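Local coordinates for TerD domain-containing protein (Streptomyces coelicolor A3, PDB 2QZ7), which is of unknown function but, as a TerD-domain protein of the CAPAB/TerDEXZ family, binds sodium ions in the crystal and may share a role in tellurium resistance, at residues A[47-60]-A[178-190]. Residues are numbered along the deposited sequence; the frame is centred on the assembly and turned at random.
Sequences IATTYAADAPHGRP and DPVLFATEMGSAP
Ile47, Thr49 and Tyr51, on one side of strand 47-52, meet the C-terminal helix 179-185 and the turn that follows it. The axes of strand and helix approach to 8.9 Å and cross at -30°, running in the same general direction, and the helix packs against part of one face of a five-stranded antiparallel sheet. The apolar, most deeply covered part of the contact centres on Ile47. Its CD1 reaches the rim of the Phe182 ring, 4.0 Å from CD2 and near the ring plane, while the other branch, CG2, faces Met186, a selenomethionine, with 4.0 Å to SE. The Met186 chain bends at its last torsion (chi3 -60°), which brings CE to 3.5 Å from Ile47 O; SE also passes 3.4 Å from Thr49 OG1. The Phe182 ring, one face of which carries Met186 CB, offset toward the rim, meets Phe175 edge-to-face.

Polar chemistry begins at Tyr51. Its hydroxyl shares a hydrogen bond with Thr49 OG1 and comes within 3.1 Å of Gly187 CA. A water 2.6 Å from Tyr51 OH donates to Ala183 O and accepts from Gly187 N, linking strand to helix where no direct hydrogen bond joins the segments. Beyond it the contact loosens: the exposed His57 lays its CD2 edge 3.3 Å from Gly187 O and brushes Ala189. Arg106 binds both Gly187 O and Pro56 O and forms a cation-pi contact with Tyr51. Apolar burial along the helix thus holds it to the sheet, while a water and an arginine satisfy backbone groups at its C-terminal end and in the following turn.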
loop_
_atom_site.group_PDB
_atom_site.type_symbol
_atom_site.label_atom_id
_atom_site.label_comp_id
_atom_site.label_asym_id
_atom_site.label_seq_id
_atom_site.Cartn_x
_atom_site.Cartn_y
_atom_site.Cartn_z
ATOM N N ILE A 47 1.190 3.047 1.298
ATOM C CA ILE A 47 2.646 2.962 1.466
ATOM C C ILE A 47 3.138 1.826 0.605
ATOM O O ILE A 47 2.534 0.767 0.615
ATOM C CB ILE A 47 3.014 2.642 2.960
ATOM C CG1 ILE A 47 2.461 3.740 3.917
ATOM C CG2 ILE A 47 4.522 2.500 3.096
ATOM C CD1 ILE A 47 2.704 3.407 5.440
ATOM N N ALA A 48 4.246 2.017 -0.119
ATOM C CA ALA A 48 4.892 0.904 -0.836
ATOM C C ALA A 48 6.388 0.840 -0.516
ATOM O O ALA A 48 6.992 1.847 -0.132
ATOM C CB ALA A 48 4.704 1.045 -2.367
ATOM N N THR A 49 6.950 -0.360 -0.656
ATOM C CA THR A 49 8.395 -0.612 -0.524
ATOM C C THR A 49 8.856 -1.452 -1.646
ATOM O O THR A 49 8.096 -2.247 -2.164
ATOM C CB THR A 49 8.719 -1.325 0.781
ATOM O OG1 THR A 49 7.661 -2.246 1.050
ATOM C CG2 THR A 49 8.764 -0.280 1.971
ATOM N N THR A 50 10.123 -1.271 -2.006
ATOM C CA THR A 50 10.777 -2.012 -3.071
ATOM C C THR A 50 11.881 -2.856 -2.410
ATOM O O THR A 50 12.375 -2.502 -1.296
ATOM C CB THR A 50 11.412 -1.028 -4.096
ATOM O OG1 THR A 50 12.295 -0.137 -3.400
ATOM C CG2 THR A 50 10.321 -0.189 -4.755
ATOM N N TYR A 51 12.198 -3.976 -3.069
ATOM C CA TYR A 51 13.145 -5.006 -2.585
ATOM C C TYR A 51 14.091 -5.416 -3.712
ATOM O O TYR A 51 13.659 -5.593 -4.860
ATOM C CB TYR A 51 12.405 -6.234 -1.993
ATOM C CG TYR A 51 11.524 -5.781 -0.851
ATOM C CD1 TYR A 51 12.025 -5.722 0.468
ATOM C CD2 TYR A 51 10.223 -5.320 -1.085
ATOM C CE1 TYR A 51 11.231 -5.247 1.512
ATOM C CE2 TYR A 51 9.433 -4.821 -0.045
ATOM C CZ TYR A 51 9.951 -4.791 1.258
ATOM O OH TYR A 51 9.183 -4.299 2.314
ATOM N N ALA A 52 15.377 -5.520 -3.359
ATOM C CA ALA A 52 16.472 -5.927 -4.246
ATOM C C ALA A 52 16.285 -7.355 -4.720
ATOM O O ALA A 52 15.817 -8.207 -3.954
ATOM C CB ALA A 52 17.821 -5.810 -3.525
ATOM N N ALA A 53 16.673 -7.603 -5.973
ATOM C CA ALA A 53 16.732 -8.953 -6.537
ATOM C C ALA A 53 17.491 -9.907 -5.617
ATOM O O ALA A 53 16.998 -11.007 -5.347
ATOM C CB ALA A 53 17.355 -8.942 -7.926
ATOM N N ASP A 54 18.642 -9.473 -5.088
ATOM C CA ASP A 54 19.390 -10.344 -4.163
ATOM C C ASP A 54 18.798 -10.510 -2.756
ATOM O O ASP A 54 19.284 -11.334 -1.990
ATOM C CB ASP A 54 20.917 -10.037 -4.127
ATOM C CG ASP A 54 21.229 -8.626 -3.646
ATOM O OD1 ASP A 54 20.276 -7.859 -3.439
ATOM O OD2 ASP A 54 22.427 -8.268 -3.500
ATOM N N ALA A 55 17.757 -9.752 -2.415
ATOM C CA ALA A 55 17.101 -9.891 -1.104
ATOM C C ALA A 55 15.631 -9.500 -1.168
ATOM O O ALA A 55 15.260 -8.410 -0.683
ATOM C CB ALA A 55 17.834 -9.054 -0.031
ATOM N N PRO A 56 14.769 -10.388 -1.708
ATOM C CA PRO A 56 13.369 -10.023 -1.963
ATOM C C PRO A 56 12.567 -9.755 -0.701
ATOM O O PRO A 56 11.566 -9.013 -0.751
ATOM C CB PRO A 56 12.804 -11.265 -2.680
ATOM C CG PRO A 56 13.982 -12.029 -3.128
ATOM C CD PRO A 56 15.013 -11.793 -2.061
ATOM N N HIS A 57 12.986 -10.380 0.409
ATOM C CA HIS A 57 12.324 -10.217 1.696
ATOM C C HIS A 57 13.222 -9.493 2.737
ATOM O O HIS A 57 12.883 -9.418 3.901
ATOM C CB HIS A 57 11.817 -11.576 2.235
ATOM C CG HIS A 57 10.702 -12.176 1.424
ATOM N ND1 HIS A 57 10.931 -13.020 0.358
ATOM C CD2 HIS A 57 9.354 -12.044 1.515
ATOM C CE1 HIS A 57 9.777 -13.369 -0.182
ATOM N NE2 HIS A 57 8.806 -12.818 0.517
ATOM N N GLY A 58 14.350 -8.936 2.299
ATOM C CA GLY A 58 15.196 -8.111 3.160
ATOM C C GLY A 58 14.645 -6.723 3.534
ATOM O O GLY A 58 13.428 -6.478 3.549
ATOM N N ARG A 59 15.560 -5.813 3.861
ATOM C CA ARG A 59 15.207 -4.438 4.133
ATOM C C ARG A 59 14.700 -3.829 2.855
ATOM O O ARG A 59 15.214 -4.168 1.774
ATOM C CB ARG A 59 16.411 -3.621 4.537
ATOM C CG ARG A 59 17.135 -4.097 5.656
ATOM C CD ARG A 59 18.242 -3.105 5.950
ATOM N NE ARG A 59 18.750 -3.439 7.263
ATOM C CZ ARG A 59 18.272 -2.922 8.392
ATOM N NH1 ARG A 59 17.348 -1.971 8.356
ATOM N NH2 ARG A 59 18.794 -3.351 9.536
ATOM N N PRO A 60 13.732 -2.892 2.972
ATOM C CA PRO A 60 13.312 -2.140 1.810
ATOM C C PRO A 60 14.500 -1.402 1.183
ATOM O O PRO A 60 15.381 -0.931 1.907
ATOM C CB PRO A 60 12.336 -1.098 2.391
ATOM C CG PRO A 60 11.868 -1.636 3.671
ATOM C CD PRO A 60 12.964 -2.531 4.190
ATOM N N ASP A 178 2.438 0.972 13.806
ATOM C CA ASP A 178 2.180 2.306 13.242
ATOM C C ASP A 178 2.800 2.417 11.849
ATOM O O ASP A 178 3.502 1.509 11.431
ATOM C CB ASP A 178 2.613 3.455 14.185
ATOM C CG ASP A 178 4.123 3.596 14.345
ATOM O OD1 ASP A 178 4.913 3.057 13.552
ATOM O OD2 ASP A 178 4.519 4.304 15.314
ATOM N N PRO A 179 2.476 3.499 11.100
ATOM C CA PRO A 179 2.956 3.582 9.705
ATOM C C PRO A 179 4.459 3.389 9.504
ATOM O O PRO A 179 4.855 2.708 8.561
ATOM C CB PRO A 179 2.518 4.989 9.268
ATOM C CG PRO A 179 1.246 5.245 10.074
ATOM C CD PRO A 179 1.609 4.647 11.459
ATOM N N VAL A 180 5.291 3.988 10.346
ATOM C CA VAL A 180 6.747 3.931 10.155
ATOM C C VAL A 180 7.267 2.484 10.434
ATOM O O VAL A 180 8.054 1.906 9.668
ATOM C CB VAL A 180 7.497 4.940 11.075
ATOM C CG1 VAL A 180 9.012 4.840 10.821
ATOM C CG2 VAL A 180 7.022 6.411 10.812
ATOM N N LEU A 181 6.800 1.909 11.539
ATOM C CA LEU A 181 7.163 0.532 11.852
ATOM C C LEU A 181 6.665 -0.460 10.777
ATOM O O LEU A 181 7.405 -1.403 10.383
ATOM C CB LEU A 181 6.679 0.144 13.246
ATOM C CG LEU A 181 7.232 -1.193 13.752
ATOM C CD1 LEU A 181 8.815 -1.199 13.772
ATOM C CD2 LEU A 181 6.685 -1.576 15.127
ATOM N N PHE A 182 5.430 -0.255 10.310
ATOM C CA PHE A 182 4.812 -1.090 9.251
ATOM C C PHE A 182 5.710 -1.172 8.031
ATOM O O PHE A 182 5.942 -2.260 7.481
ATOM C CB PHE A 182 3.454 -0.499 8.847
ATOM C CG PHE A 182 2.787 -1.168 7.672
ATOM C CD1 PHE A 182 2.461 -2.535 7.710
ATOM C CD2 PHE A 182 2.486 -0.425 6.527
ATOM C CE1 PHE A 182 1.814 -3.137 6.634
ATOM C CE2 PHE A 182 1.824 -0.997 5.457
ATOM C CZ PHE A 182 1.464 -2.365 5.504
ATOM N N ALA A 183 6.261 -0.040 7.641
ATOM C CA ALA A 183 7.097 -0.041 6.433
ATOM C C ALA A 183 8.310 -0.931 6.580
ATOM O O ALA A 183 8.750 -1.551 5.582
ATOM C CB ALA A 183 7.489 1.421 6.013
ATOM N N THR A 184 8.883 -0.987 7.785
ATOM C CA THR A 184 10.036 -1.898 8.061
ATOM C C THR A 184 9.725 -3.396 8.028
ATOM O O THR A 184 10.642 -4.237 7.874
ATOM C CB THR A 184 10.691 -1.613 9.442
ATOM O OG1 THR A 184 9.906 -2.219 10.488
ATOM C CG2 THR A 184 10.820 -0.091 9.682
ATOM N N GLU A 185 8.457 -3.745 8.195
ATOM C CA GLU A 185 8.092 -5.168 8.378
ATOM C C GLU A 185 7.136 -5.666 7.314
ATOM O O GLU A 185 6.957 -6.871 7.192
ATOM C CB GLU A 185 7.488 -5.422 9.765
ATOM C CG GLU A 185 6.159 -4.786 10.035
ATOM C CD GLU A 185 5.670 -5.025 11.464
ATOM O OE1 GLU A 185 6.424 -5.569 12.289
ATOM O OE2 GLU A 185 4.528 -4.664 11.777
HETATM N N MSE A 186 6.580 -4.739 6.500
HETATM C CA MSE A 186 5.554 -5.126 5.524
HETATM C C MSE A 186 6.114 -6.096 4.466
HETATM O O MSE A 186 5.344 -6.818 3.854
HETATM C CB MSE A 186 4.947 -3.910 4.813
HETATM C CG MSE A 186 5.912 -3.202 3.901
HETATM SE SE MSE A 186 5.237 -1.446 3.259
HETATM C CE MSE A 186 3.636 -2.032 2.337
ATOM N N GLY A 187 7.432 -6.091 4.239
ATOM C CA GLY A 187 8.037 -6.984 3.234
ATOM C C GLY A 187 8.591 -8.279 3.776
ATOM O O GLY A 187 9.070 -9.137 3.011
ATOM N N SER A 188 8.520 -8.468 5.089
ATOM C CA SER A 188 9.146 -9.668 5.651
ATOM C C SER A 188 8.334 -10.916 5.267
ATOM O O SER A 188 7.104 -10.860 5.092
ATOM C CB SER A 188 9.306 -9.553 7.175
ATOM O OG SER A 188 8.034 -9.301 7.755
ATOM N N ALA A 189 9.055 -12.029 5.104
ATOM C CA ALA A 189 8.461 -13.333 4.856
ATOM C C ALA A 189 7.358 -13.657 5.882
ATOM O O ALA A 189 7.637 -13.649 7.085
ATOM C CB ALA A 189 9.564 -14.398 4.896
ATOM N N PRO A 190 6.112 -13.953 5.418
ATOM C CA PRO A 190 5.035 -14.381 6.330
ATOM C C PRO A 190 5.319 -15.748 6.969
ATOM O O PRO A 190 6.306 -16.414 6.621
ATOM C CB PRO A 190 3.786 -14.466 5.416
ATOM C CG PRO A 190 4.144 -13.746 4.168
ATOM C CD PRO A 190 5.641 -13.917 4.020
HETATM O O HOH W 1 9.511 -4.201 4.847
#